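Local coordinates for protein regulator of nonsense transcripts 2 (Homo sapiens, PDB 4CEM) that takes part in nonsense-mediated mRNA decay as the factor UPF2, of which this crystal structure holds the first of three MIF4G domains, a mainly helical domain, at residues A[30-35]-A[157-162]; A[105-110]-A[150-155]; A[206-211]-A[301-306]; A[13-18]-A[220-225]; A[141-146]-A[186-191]. All coordinates share one frame; numbering follows the deposited sequence.

Contacts 1 and 2 are buried, whereas contacts 3, 4 and 5 are made largely by residues at the surface. Helix 143-158 is shared by three of them: its start enters contact 5, its middle contact 2 and its end contact 1. Helix 6-33 serves contacts 4 and 1, so this N-terminal helix is fastened at two places along its length. Contacts 1 and 2 touch through Ile161 on Cys110, and contacts 3 and 4 through Val211 on Phe222. The chemistry changes with place: an amide meets a helix end in contact 1, a phenylalanine packs between helices in contact 2, a salt bridge dominates contact 3, rings meet in contact 4, and aliphatic groups lie against a histidine in contact 5.

Contact 1: A[30-35]-A[157-162]; sequences SKNQNA and TIVGIF
Asn32, near the end of helix 6-33, reaches into the turn that follows helix 143-158 and lays its amide beside Val159 and Ile161, with CB near Gly160. With CG beside the backbone N and anti to the carbonyl carbon (chi1 -74°), the amide nitrogen ND2 faces Val159 O at 2.8 Å and gives it a nearly straight hydrogen bond (N-H...O 166°). ND2 sits too close to a neighbour in the model, so the exact place of this bond is less sure. Lower on the side chain, CB of Asn32 lies 4.1 Å from Gly160 C. At the amide end, Asn32 CG lies 3.9 Å from Ile161 CG1. Gly160 ends the helix with positive phi in a Schellman motif; across from it, Gln33 CG stands 4.4 Å from Gly160 CA. The buried amide is served from helix 103-116 as well: Gln115 NE2 binds Asn32 OD1, and Ser111 OG pairs with ND2. A leucine in place of Asn32 would probably leave Val159 O and the side chains of Ser111 and Gln115 without their amide partner at this three-helix junction. One turn back on helix 6-33, Arg29 NE bonds to Ile158 O, so the last carbonyls of helix 143-158 and its turn are taken up by the N-terminal helix.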
# COMPACT_ATOMS: atom_id res chain seq x y z
N SER A 30 18.32 8.07 -3.45
CA SER A 30 19.71 8.52 -3.54
C SER A 30 20.08 9.37 -2.33
O SER A 30 21.08 9.10 -1.65
CB SER A 30 19.93 9.30 -4.83
OG SER A 30 21.30 9.58 -5.02
N LYS A 31 19.28 10.40 -2.05
CA LYS A 31 19.50 11.28 -0.90
C LYS A 31 19.48 10.56 0.43
O LYS A 31 20.32 10.82 1.30
CB LYS A 31 18.46 12.42 -0.84
CG LYS A 31 19.01 13.76 -1.29
CD LYS A 31 18.19 14.93 -0.75
CE LYS A 31 19.07 16.14 -0.44
NZ LYS A 31 18.28 17.25 0.17
N ASN A 32 18.52 9.66 0.60
CA ASN A 32 18.35 8.98 1.88
C ASN A 32 19.48 8.00 2.17
O ASN A 32 20.02 7.99 3.27
CB ASN A 32 17.00 8.27 1.92
CG ASN A 32 15.86 9.24 2.10
OD1 ASN A 32 16.03 10.30 2.69
ND2 ASN A 32 14.69 8.88 1.61
N GLN A 33 19.86 7.20 1.19
CA GLN A 33 20.97 6.27 1.36
C GLN A 33 22.28 7.02 1.62
O GLN A 33 23.13 6.53 2.37
CB GLN A 33 21.13 5.38 0.14
CG GLN A 33 19.96 4.43 -0.07
CD GLN A 33 20.22 3.42 -1.16
OE1 GLN A 33 20.92 3.69 -2.13
NE2 GLN A 33 19.65 2.23 -1.00
N ASN A 34 22.43 8.20 1.02
CA ASN A 34 23.65 9.00 1.17
C ASN A 34 23.66 9.91 2.41
O ASN A 34 24.65 10.57 2.68
CB ASN A 34 23.88 9.84 -0.08
CG ASN A 34 25.35 10.08 -0.37
OD1 ASN A 34 26.13 9.14 -0.48
ND2 ASN A 34 25.72 11.34 -0.51
N ALA A 35 22.57 9.92 3.17
CA ALA A 35 22.41 10.79 4.34
C ALA A 35 23.53 10.76 5.39
O ALA A 35 23.95 11.81 5.87
CB ALA A 35 21.07 10.50 5.02
N THR A 157 10.68 1.85 2.46
CA THR A 157 11.73 0.95 2.04
C THR A 157 12.27 1.38 0.67
O THR A 157 13.46 1.61 0.51
CB THR A 157 11.24 -0.52 2.02
OG1 THR A 157 10.52 -0.80 3.23
CG2 THR A 157 12.40 -1.48 1.87
N ILE A 158 11.38 1.55 -0.31
CA ILE A 158 11.80 1.91 -1.67
C ILE A 158 12.66 3.16 -1.67
O ILE A 158 13.66 3.25 -2.39
CB ILE A 158 10.60 2.20 -2.59
CG1 ILE A 158 9.77 0.95 -2.80
CG2 ILE A 158 11.10 2.71 -3.93
CD1 ILE A 158 8.44 1.22 -3.45
N VAL A 159 12.28 4.10 -0.82
CA VAL A 159 12.93 5.40 -0.72
C VAL A 159 14.21 5.34 0.15
O VAL A 159 14.87 6.35 0.34
CB VAL A 159 11.88 6.42 -0.21
CG1 VAL A 159 12.40 7.32 0.91
CG2 VAL A 159 11.30 7.19 -1.39
N GLY A 160 14.55 4.16 0.66
CA GLY A 160 15.83 3.95 1.34
C GLY A 160 15.96 4.45 2.78
O GLY A 160 17.06 4.47 3.33
N ILE A 161 14.85 4.87 3.39
CA ILE A 161 14.84 5.22 4.81
C ILE A 161 15.06 3.95 5.63
O ILE A 161 15.87 3.94 6.55
CB ILE A 161 13.52 5.92 5.21
CG1 ILE A 161 13.48 7.32 4.58
CG2 ILE A 161 13.41 6.03 6.72
CD1 ILE A 161 12.13 7.98 4.62
N PHE A 162 14.35 2.88 5.26
CA PHE A 162 14.69 1.52 5.71
C PHE A 162 15.60 0.82 4.70
O PHE A 162 15.43 0.99 3.49
CB PHE A 162 13.43 0.67 5.89
CG PHE A 162 12.46 1.21 6.88
CD1 PHE A 162 12.86 2.01 7.94
CD2 PHE A 162 11.11 0.89 6.76
CE1 PHE A 162 11.94 2.51 8.85
CE2 PHE A 162 10.19 1.38 7.68
CZ PHE A 162 10.60 2.19 8.72

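Contact 2: A[105-110]-A[150-155]; sequences CAVHLC and LRFIAE
Phe152 of helix 143-158 reaches across to helix 103-116 and ends among Ala106, Val107 and Cys110. Its CB does not point at the other helix, but with CG anti to the backbone N (chi1 -165°) the torsion brings CZ and CE1 up to it. Cys110 SG comes in at the ring edge, near its plane, 3.8 Å from Phe152 CZ and 5.1 Å from the ring centroid, a sulfur-aromatic contact. Ala106 CB and Val107 CG2 approach obliquely: the alanine methyl sits 3.7 Å from Phe152 CZ, and the valine methyl 3.8 Å from Phe152 CE1, the two side chains of Val107 and Phe152 sliding past each other in opposite directions. The same Val107 CG2 also touches Glu155 one turn on, 3.8 Å from its CB, and those side chains cross at about a right angle. Glu155 thus lends its aliphatic base to the interface, while its bent chain carries the carboxylate away to a salt bridge between OE2 and Arg25 of helix 6-33. Leu98 packs on Phe152, widening the apolar surroundings, and helix 120-137, which lies between the two helices in the chain, packs on Cys110 and Ile153. No hydrogen bond joins the two segments. Their axes come within 10.5 Å and run in the same general sense, 40° apart; such packing of near-neighbour helices is characteristic of the HEAT-like, alpha-helical repeat architecture of MIF4G domains.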
# COMPACT_ATOMS: atom_id res chain seq x y z
N CYS A 105 3.51 13.10 1.05
CA CYS A 105 3.92 14.15 1.98
C CYS A 105 4.58 13.55 3.22
O CYS A 105 5.67 13.98 3.62
CB CYS A 105 2.73 15.01 2.41
SG CYS A 105 3.19 16.35 3.54
N ALA A 106 3.95 12.54 3.81
CA ALA A 106 4.51 11.89 5.00
C ALA A 106 5.92 11.36 4.71
O ALA A 106 6.83 11.53 5.53
CB ALA A 106 3.60 10.76 5.46
N VAL A 107 6.09 10.75 3.54
CA VAL A 107 7.38 10.18 3.16
C VAL A 107 8.39 11.30 3.00
O VAL A 107 9.56 11.16 3.39
CB VAL A 107 7.27 9.34 1.85
CG1 VAL A 107 8.64 8.92 1.35
CG2 VAL A 107 6.39 8.12 2.06
N HIS A 108 7.95 12.43 2.44
CA HIS A 108 8.81 13.60 2.32
C HIS A 108 9.29 14.06 3.67
O HIS A 108 10.47 14.35 3.84
CB HIS A 108 8.10 14.74 1.57
CG HIS A 108 8.75 16.10 1.74
ND1 HIS A 108 9.83 16.48 1.03
CD2 HIS A 108 8.42 17.18 2.56
CE1 HIS A 108 10.18 17.73 1.38
NE2 HIS A 108 9.32 18.16 2.32
N LEU A 109 8.38 14.13 4.64
CA LEU A 109 8.73 14.56 6.00
C LEU A 109 9.63 13.53 6.65
O LEU A 109 10.57 13.89 7.34
CB LEU A 109 7.51 14.83 6.87
CG LEU A 109 6.70 16.09 6.52
CD1 LEU A 109 5.42 16.18 7.33
CD2 LEU A 109 7.54 17.35 6.67
N CYS A 110 9.34 12.25 6.43
CA CYS A 110 10.19 11.19 6.95
C CYS A 110 11.63 11.28 6.41
O CYS A 110 12.59 10.95 7.11
CB CYS A 110 9.60 9.81 6.66
SG CYS A 110 8.14 9.37 7.64
N LEU A 150 0.63 -0.41 4.90
CA LEU A 150 1.40 -1.29 4.04
C LEU A 150 2.05 -0.50 2.90
O LEU A 150 3.23 -0.66 2.61
CB LEU A 150 0.54 -2.43 3.49
CG LEU A 150 1.33 -3.59 2.88
CD1 LEU A 150 2.05 -4.37 3.96
CD2 LEU A 150 0.42 -4.51 2.08
N ARG A 151 1.28 0.39 2.28
CA ARG A 151 1.84 1.24 1.24
C ARG A 151 2.94 2.12 1.81
O ARG A 151 3.99 2.31 1.18
CB ARG A 151 0.77 2.11 0.61
CG ARG A 151 1.34 3.15 -0.34
CD ARG A 151 0.27 4.11 -0.81
NE ARG A 151 0.84 5.17 -1.64
CZ ARG A 151 0.13 6.16 -2.16
NH1 ARG A 151 -1.17 6.25 -1.94
NH2 ARG A 151 0.73 7.08 -2.91
N PHE A 152 2.68 2.66 3.00
CA PHE A 152 3.61 3.58 3.65
C PHE A 152 4.95 2.87 3.92
O PHE A 152 5.98 3.34 3.45
CB PHE A 152 2.99 4.12 4.94
CG PHE A 152 3.68 5.34 5.53
CD1 PHE A 152 4.84 5.88 5.00
CD2 PHE A 152 3.13 5.95 6.66
CE1 PHE A 152 5.44 6.98 5.58
CE2 PHE A 152 3.73 7.05 7.24
CZ PHE A 152 4.89 7.57 6.69
N ILE A 153 4.93 1.74 4.62
CA ILE A 153 6.20 1.03 4.90
C ILE A 153 6.89 0.57 3.61
O ILE A 153 8.14 0.51 3.55
CB ILE A 153 6.06 -0.15 5.90
CG1 ILE A 153 5.20 -1.27 5.32
CG2 ILE A 153 5.49 0.34 7.23
CD1 ILE A 153 5.12 -2.47 6.24
N ALA A 154 6.08 0.26 2.58
CA ALA A 154 6.60 -0.00 1.23
C ALA A 154 7.42 1.18 0.69
O ALA A 154 8.58 1.00 0.35
CB ALA A 154 5.46 -0.33 0.28
N GLU A 155 6.83 2.38 0.64
CA GLU A 155 7.59 3.55 0.16
C GLU A 155 8.83 3.78 0.99
O GLU A 155 9.92 3.99 0.44
CB GLU A 155 6.75 4.83 0.18
CG GLU A 155 5.84 5.03 -1.02
CD GLU A 155 6.57 5.02 -2.35
OE1 GLU A 155 7.74 5.43 -2.44
OE2 GLU A 155 5.94 4.61 -3.33

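Contact 3: A[206-211]-A[301-306]; sequences LVPRKV and ADLLDE
Arg209 sets its CG anti to the backbone N (chi1 -168°) and then bends at chi3 (-63°), which carries its guanidinium onto Asp305, whose own CG is likewise anti to its backbone N. Both NE and NH2 grip the single oxygen OD1, side-on: Arg209 NE reaches Asp305 OD1 at 2.7 Å nearly along its C-O axis, while Arg209 NH2 meets the same oxygen at 3.0 Å from above the carboxylate plane. OD1 lies in the guanidinium plane, yet the two flat groups stand 85° apart. Arg209 NH2 adds a weak bond to Asp305 O, and NH1 turns to Asn307 OD1. The backbone is tied as well. Arg209 N gives Asp302 O a hydrogen bond of 2.9 Å from above the carbonyl plane; Asp305 N takes that oxygen from the opposite face, as part of the Schellman motif that closes helix 283-303. Pro208, the N-cap of helix 209-218, lays its CB 3.4 Å from Asp302 OD1, and nearby Leu206 CD2 packs on Leu304 CD2 at 3.4 Å. Lys212 holds the second oxygen of Asp305, OD2. Were Arg209 replaced by an alanine, Asp305 OD1 would probably lose its charged mate, leaving the carboxylate held through Lys212 and the two helix ends less firmly joined. The end of one helix is thereby fixed to the start of another by charge on the outside and leucines within, and the paired charges probably keep Asp305 ionised.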
# COMPACT_ATOMS: atom_id res chain seq x y z
N LEU A 206 6.27 -6.38 -10.30
CA LEU A 206 5.09 -6.45 -11.14
C LEU A 206 5.25 -5.66 -12.43
O LEU A 206 5.84 -4.58 -12.44
CB LEU A 206 3.87 -5.92 -10.40
CG LEU A 206 3.37 -6.71 -9.18
CD1 LEU A 206 1.95 -6.27 -8.89
CD2 LEU A 206 3.43 -8.22 -9.36
N VAL A 207 4.74 -6.22 -13.52
CA VAL A 207 4.54 -5.48 -14.75
C VAL A 207 3.14 -5.85 -15.25
O VAL A 207 2.98 -6.85 -15.94
CB VAL A 207 5.58 -5.84 -15.82
CG1 VAL A 207 5.42 -4.92 -17.04
CG2 VAL A 207 6.99 -5.72 -15.25
N PRO A 208 2.12 -5.06 -14.87
CA PRO A 208 0.73 -5.37 -15.19
C PRO A 208 0.41 -5.48 -16.68
O PRO A 208 1.12 -4.91 -17.52
CB PRO A 208 -0.05 -4.19 -14.61
CG PRO A 208 0.84 -3.58 -13.60
CD PRO A 208 2.24 -3.82 -14.08
N ARG A 209 -0.69 -6.17 -16.98
CA ARG A 209 -1.15 -6.35 -18.35
C ARG A 209 -1.45 -5.01 -19.04
O ARG A 209 -1.10 -4.84 -20.20
CB ARG A 209 -2.38 -7.26 -18.38
CG ARG A 209 -2.77 -7.75 -19.78
CD ARG A 209 -3.54 -9.08 -19.74
NE ARG A 209 -2.72 -10.17 -19.20
CZ ARG A 209 -3.12 -11.44 -19.09
NH1 ARG A 209 -4.33 -11.81 -19.49
NH2 ARG A 209 -2.30 -12.35 -18.58
N LYS A 210 -2.08 -4.08 -18.33
CA LYS A 210 -2.34 -2.74 -18.89
C LYS A 210 -1.04 -2.08 -19.38
O LYS A 210 -1.00 -1.52 -20.47
CB LYS A 210 -2.99 -1.80 -17.86
CG LYS A 210 -4.36 -2.21 -17.37
CD LYS A 210 -5.13 -1.01 -16.82
CE LYS A 210 -6.52 -1.41 -16.33
NZ LYS A 210 -7.47 -0.25 -16.30
N VAL A 211 -0.01 -2.12 -18.54
CA VAL A 211 1.27 -1.49 -18.89
C VAL A 211 1.87 -2.18 -20.10
O VAL A 211 2.33 -1.52 -21.03
CB VAL A 211 2.28 -1.54 -17.72
CG1 VAL A 211 3.64 -1.01 -18.16
CG2 VAL A 211 1.75 -0.77 -16.50
N ALA A 301 -5.72 -9.77 -11.32
CA ALA A 301 -5.20 -10.63 -12.39
C ALA A 301 -4.38 -9.79 -13.36
O ALA A 301 -3.34 -10.21 -13.85
CB ALA A 301 -6.36 -11.30 -13.13
N ASP A 302 -4.87 -8.58 -13.63
CA ASP A 302 -4.18 -7.66 -14.49
C ASP A 302 -2.83 -7.26 -13.90
O ASP A 302 -1.79 -7.42 -14.55
CB ASP A 302 -5.01 -6.41 -14.72
CG ASP A 302 -4.32 -5.43 -15.61
OD1 ASP A 302 -3.36 -4.78 -15.14
OD2 ASP A 302 -4.72 -5.33 -16.79
N LEU A 303 -2.85 -6.74 -12.68
CA LEU A 303 -1.64 -6.32 -11.98
C LEU A 303 -0.61 -7.46 -11.97
O LEU A 303 0.57 -7.24 -12.20
CB LEU A 303 -1.98 -5.85 -10.56
CG LEU A 303 -2.69 -4.49 -10.42
CD1 LEU A 303 -3.65 -4.46 -9.24
CD2 LEU A 303 -1.71 -3.33 -10.30
N LEU A 304 -1.07 -8.69 -11.74
CA LEU A 304 -0.17 -9.84 -11.76
C LEU A 304 -0.01 -10.46 -13.16
O LEU A 304 0.74 -11.43 -13.30
CB LEU A 304 -0.66 -10.88 -10.76
CG LEU A 304 -0.82 -10.38 -9.33
CD1 LEU A 304 -1.31 -11.48 -8.40
CD2 LEU A 304 0.50 -9.80 -8.82
N ASP A 305 -0.67 -9.90 -14.17
CA ASP A 305 -0.62 -10.40 -15.56
C ASP A 305 -1.09 -11.86 -15.71
O ASP A 305 -0.62 -12.59 -16.58
CB ASP A 305 0.78 -10.23 -16.16
CG ASP A 305 0.83 -10.51 -17.68
OD1 ASP A 305 -0.19 -10.27 -18.38
OD2 ASP A 305 1.89 -10.97 -18.15
N GLU A 306 -2.04 -12.27 -14.86
CA GLU A 306 -2.60 -13.61 -14.90
C GLU A 306 -3.93 -13.60 -15.65
O GLU A 306 -4.62 -12.58 -15.70
CB GLU A 306 -2.82 -14.13 -13.47
CG GLU A 306 -1.53 -14.42 -12.72
CD GLU A 306 -0.80 -15.64 -13.25
OE1 GLU A 306 -1.34 -16.34 -14.14
OE2 GLU A 306 0.32 -15.91 -12.79

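Contact 4: A[13-18]-A[220-225]; sequences QLHQEA and LSFPPS
Ring packing comes first: His15 of helix 6-33 turns its edge to the face of Phe222 in the loop 220-225, an edge-to-face (T-shaped) pair with centroids 5.2 Å apart and planes at 88°. His15 ND1 stands over the centre of the phenylalanine ring. The imidazole reaches there with CG anti to the backbone N (chi1 173°), and Trp19, one turn on, meets it edge-to-face as well. Aliphatic groups pack round both rings. Leu220 lies over one face of His15, its CD2 above the ring centre and its CB making an off-centre CH-pi contact 4.1 Å from the centroid. Phe222, in turn, presses CE2 to 3.5 Å from His15 CA, so the ring rests on the helix backbone too, and it is met at its edge by Ala18 CB, 3.9 Å from CD2. Leu14 CD2 touches Phe222 CZ at 4.2 Å. Ala18 CB also lies 3.7 Å from Pro223 CD, which seats the proline beside the helix, with Trp19 and His22 further along it. Polar contact is slight: Ser221 O lies at the edge of the imidazole, 3.2 Å from His15 CE1, and its hydrogen bond goes to Trp19 NE1. Phe222 also packs on Val211, Ala214 and Ala215 of helix 209-218. With no hydrogen bond between the two segments themselves, the loop is held to the N-terminal helix mainly by ring and methyl surfaces, with the Trp19 bond to Ser221 O as a polar tie, and the fit of shapes rather than paired charges probably sets its position.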
# COMPACT_ATOMS: atom_id res chain seq x y z
N GLN A 13 -1.37 8.96 -19.81
CA GLN A 13 -1.45 9.28 -18.39
C GLN A 13 -0.77 8.22 -17.53
O GLN A 13 0.05 8.54 -16.68
CB GLN A 13 -2.91 9.47 -17.93
CG GLN A 13 -3.40 10.91 -17.99
CD GLN A 13 -2.65 11.82 -17.02
OE1 GLN A 13 -2.58 11.53 -15.82
NE2 GLN A 13 -2.10 12.92 -17.54
N LEU A 14 -1.12 6.95 -17.75
CA LEU A 14 -0.48 5.86 -17.03
C LEU A 14 1.04 6.02 -17.13
O LEU A 14 1.73 6.17 -16.12
CB LEU A 14 -0.93 4.52 -17.61
CG LEU A 14 -0.57 3.24 -16.85
CD1 LEU A 14 -1.37 3.12 -15.55
CD2 LEU A 14 -0.78 2.01 -17.73
N HIS A 15 1.53 6.05 -18.36
CA HIS A 15 2.94 6.27 -18.68
C HIS A 15 3.57 7.49 -18.02
O HIS A 15 4.71 7.45 -17.59
CB HIS A 15 3.06 6.33 -20.21
CG HIS A 15 4.42 6.72 -20.73
ND1 HIS A 15 5.41 5.84 -20.90
CD2 HIS A 15 4.90 7.94 -21.17
CE1 HIS A 15 6.48 6.46 -21.41
NE2 HIS A 15 6.17 7.75 -21.57
N GLN A 16 2.83 8.58 -17.91
CA GLN A 16 3.34 9.79 -17.27
C GLN A 16 3.48 9.62 -15.76
O GLN A 16 4.45 10.08 -15.16
CB GLN A 16 2.41 10.95 -17.56
CG GLN A 16 2.84 12.29 -16.99
CD GLN A 16 1.95 13.41 -17.46
OE1 GLN A 16 0.74 13.23 -17.64
NE2 GLN A 16 2.54 14.58 -17.68
N GLU A 17 2.49 8.98 -15.15
CA GLU A 17 2.49 8.73 -13.72
C GLU A 17 3.59 7.76 -13.33
O GLU A 17 4.25 7.93 -12.32
CB GLU A 17 1.13 8.19 -13.26
CG GLU A 17 0.13 9.29 -12.95
CD GLU A 17 -1.31 8.85 -13.06
OE1 GLU A 17 -1.62 7.67 -12.75
OE2 GLU A 17 -2.14 9.69 -13.46
N ALA A 18 3.75 6.73 -14.15
CA ALA A 18 4.81 5.76 -13.98
C ALA A 18 6.16 6.46 -13.84
O ALA A 18 6.91 6.20 -12.91
CB ALA A 18 4.83 4.80 -15.16
N LEU A 220 5.22 3.16 -26.16
CA LEU A 220 5.66 3.90 -25.00
C LEU A 220 6.61 3.02 -24.20
O LEU A 220 6.30 1.86 -23.93
CB LEU A 220 4.46 4.26 -24.15
CG LEU A 220 3.39 5.11 -24.85
CD1 LEU A 220 2.12 5.15 -23.99
CD2 LEU A 220 3.91 6.51 -25.16
N SER A 221 7.74 3.59 -23.80
CA SER A 221 8.73 2.90 -22.99
C SER A 221 8.55 3.20 -21.51
O SER A 221 8.80 4.31 -21.07
CB SER A 221 10.12 3.33 -23.44
OG SER A 221 11.03 3.24 -22.36
N PHE A 222 8.16 2.20 -20.74
CA PHE A 222 7.89 2.37 -19.30
C PHE A 222 9.14 2.23 -18.43
O PHE A 222 10.10 1.59 -18.86
CB PHE A 222 6.82 1.36 -18.85
CG PHE A 222 5.43 1.78 -19.18
CD1 PHE A 222 4.92 1.59 -20.45
CD2 PHE A 222 4.63 2.39 -18.22
CE1 PHE A 222 3.63 1.99 -20.77
CE2 PHE A 222 3.34 2.79 -18.53
CZ PHE A 222 2.84 2.59 -19.80
N PRO A 223 9.12 2.79 -17.20
CA PRO A 223 10.34 2.86 -16.40
C PRO A 223 10.90 1.49 -16.07
O PRO A 223 10.15 0.55 -15.87
CB PRO A 223 9.88 3.56 -15.10
CG PRO A 223 8.49 4.03 -15.34
CD PRO A 223 7.94 3.13 -16.40
N PRO A 224 12.22 1.38 -15.98
CA PRO A 224 12.79 0.08 -15.64
C PRO A 224 12.70 -0.19 -14.13
O PRO A 224 12.67 0.75 -13.33
CB PRO A 224 14.25 0.24 -16.07
CG PRO A 224 14.54 1.69 -15.86
CD PRO A 224 13.23 2.45 -15.98
N SER A 225 12.66 -1.47 -13.75
CA SER A 225 12.80 -1.85 -12.34
C SER A 225 14.28 -1.88 -11.99
O SER A 225 15.01 -2.75 -12.48
CB SER A 225 12.19 -3.23 -12.08
OG SER A 225 12.54 -3.69 -10.78

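Contact 5: A[141-146]-A[186-191]; sequences PNITKL and HTHVSV
Two helix starts lie side by side here, helix 143-158 just after its N-cap Asn142 and helix 189-204 just after its N-cap His188, with the CA atoms of Ile143 and His188 7.0 Å apart. Ile143 carries most of the contact and divides its branches. Its CG1 arm, set beside the backbone N (chi1 -79°), crosses the His188 side chain obliquely, CD1 lying 3.7 Å from His188 CD2. Its CG2 methyl, on the other branch, meets Val191 CG2 at 3.4 Å. Helix 164-181 lies between the two in the chain, and its Ile178 touches both Leu146 and His188, as in the successive helix packing of a HEAT-like MIF4G domain. Leu146 crosses the histidine at about a right angle, CD2 coming within 4.0 Å of His188 CD2, and Phe132 of helix 120-137 packs on the leucine from a further helix. The turn before helix 189-204 is tied by Asp182, whose OD2 accepts from His188 N, while Thr187 OG1 makes a weak bond to the other oxygen of that aspartate. Val191 in addition turns CG1 toward Leu150, farther along helix 143-158.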
# COMPACT_ATOMS: atom_id res chain seq x y z
N PRO A 141 -10.51 -6.07 12.87
CA PRO A 141 -9.53 -5.49 11.95
C PRO A 141 -9.87 -4.04 11.58
O PRO A 141 -11.04 -3.72 11.37
CB PRO A 141 -9.61 -6.41 10.73
CG PRO A 141 -10.07 -7.72 11.27
CD PRO A 141 -10.98 -7.39 12.41
N ASN A 142 -8.85 -3.18 11.53
CA ASN A 142 -8.97 -1.86 10.93
C ASN A 142 -8.21 -1.85 9.60
O ASN A 142 -7.05 -1.44 9.53
CB ASN A 142 -8.46 -0.77 11.87
CG ASN A 142 -8.71 0.63 11.35
OD1 ASN A 142 -9.38 0.83 10.34
ND2 ASN A 142 -8.15 1.62 12.04
N ILE A 143 -8.89 -2.31 8.55
CA ILE A 143 -8.27 -2.52 7.24
C ILE A 143 -7.87 -1.21 6.56
O ILE A 143 -6.82 -1.14 5.91
CB ILE A 143 -9.21 -3.36 6.33
CG1 ILE A 143 -9.10 -4.85 6.70
CG2 ILE A 143 -8.89 -3.14 4.85
CD1 ILE A 143 -9.89 -5.78 5.80
N THR A 144 -8.69 -0.18 6.73
CA THR A 144 -8.42 1.14 6.16
C THR A 144 -7.00 1.63 6.50
O THR A 144 -6.29 2.12 5.62
CB THR A 144 -9.45 2.17 6.66
OG1 THR A 144 -10.77 1.62 6.55
CG2 THR A 144 -9.38 3.46 5.85
N LYS A 145 -6.60 1.48 7.76
CA LYS A 145 -5.28 1.92 8.21
C LYS A 145 -4.18 0.95 7.75
O LYS A 145 -3.12 1.39 7.29
CB LYS A 145 -5.26 2.08 9.73
CG LYS A 145 -3.93 2.49 10.35
CD LYS A 145 -3.49 3.89 9.97
CE LYS A 145 -2.50 4.48 10.97
NZ LYS A 145 -1.40 3.55 11.35
N LEU A 146 -4.42 -0.36 7.89
CA LEU A 146 -3.47 -1.37 7.39
C LEU A 146 -3.19 -1.20 5.89
O LEU A 146 -2.08 -1.44 5.44
CB LEU A 146 -3.97 -2.79 7.67
CG LEU A 146 -3.10 -3.94 7.13
CD1 LEU A 146 -1.72 -3.98 7.77
CD2 LEU A 146 -3.81 -5.27 7.31
N HIS A 186 -11.99 -13.40 1.89
CA HIS A 186 -11.00 -12.53 1.29
C HIS A 186 -11.33 -11.10 1.62
O HIS A 186 -11.87 -10.36 0.80
CB HIS A 186 -10.89 -12.79 -0.20
CG HIS A 186 -10.15 -14.07 -0.51
ND1 HIS A 186 -10.74 -15.27 -0.47
CD2 HIS A 186 -8.81 -14.30 -0.82
CE1 HIS A 186 -9.84 -16.22 -0.76
NE2 HIS A 186 -8.66 -15.62 -0.98
N THR A 187 -11.00 -10.73 2.86
CA THR A 187 -11.37 -9.44 3.43
C THR A 187 -10.31 -8.35 3.20
O THR A 187 -10.62 -7.16 3.24
CB THR A 187 -11.63 -9.58 4.95
OG1 THR A 187 -10.71 -10.53 5.50
CG2 THR A 187 -13.04 -10.07 5.20
N HIS A 188 -9.07 -8.76 2.94
CA HIS A 188 -7.98 -7.82 2.72
C HIS A 188 -7.69 -7.58 1.25
O HIS A 188 -6.64 -7.05 0.91
CB HIS A 188 -6.71 -8.32 3.42
CG HIS A 188 -6.85 -8.52 4.92
ND1 HIS A 188 -7.12 -9.72 5.47
CD2 HIS A 188 -6.73 -7.62 5.98
CE1 HIS A 188 -7.18 -9.60 6.81
NE2 HIS A 188 -6.94 -8.31 7.12
N VAL A 189 -8.62 -7.94 0.36
CA VAL A 189 -8.33 -7.89 -1.08
C VAL A 189 -7.90 -6.50 -1.53
O VAL A 189 -6.88 -6.35 -2.20
CB VAL A 189 -9.54 -8.30 -1.94
CG1 VAL A 189 -9.15 -8.33 -3.41
CG2 VAL A 189 -10.04 -9.67 -1.52
N SER A 190 -8.69 -5.50 -1.14
CA SER A 190 -8.40 -4.11 -1.48
C SER A 190 -7.05 -3.64 -0.92
O SER A 190 -6.41 -2.75 -1.48
CB SER A 190 -9.51 -3.19 -0.97
OG SER A 190 -9.43 -3.05 0.43
N VAL A 191 -6.63 -4.22 0.20
CA VAL A 191 -5.31 -3.93 0.77
C VAL A 191 -4.20 -4.48 -0.14
O VAL A 191 -3.18 -3.81 -0.33
CB VAL A 191 -5.17 -4.49 2.20
CG1 VAL A 191 -3.73 -4.49 2.66
CG2 VAL A 191 -6.02 -3.66 3.16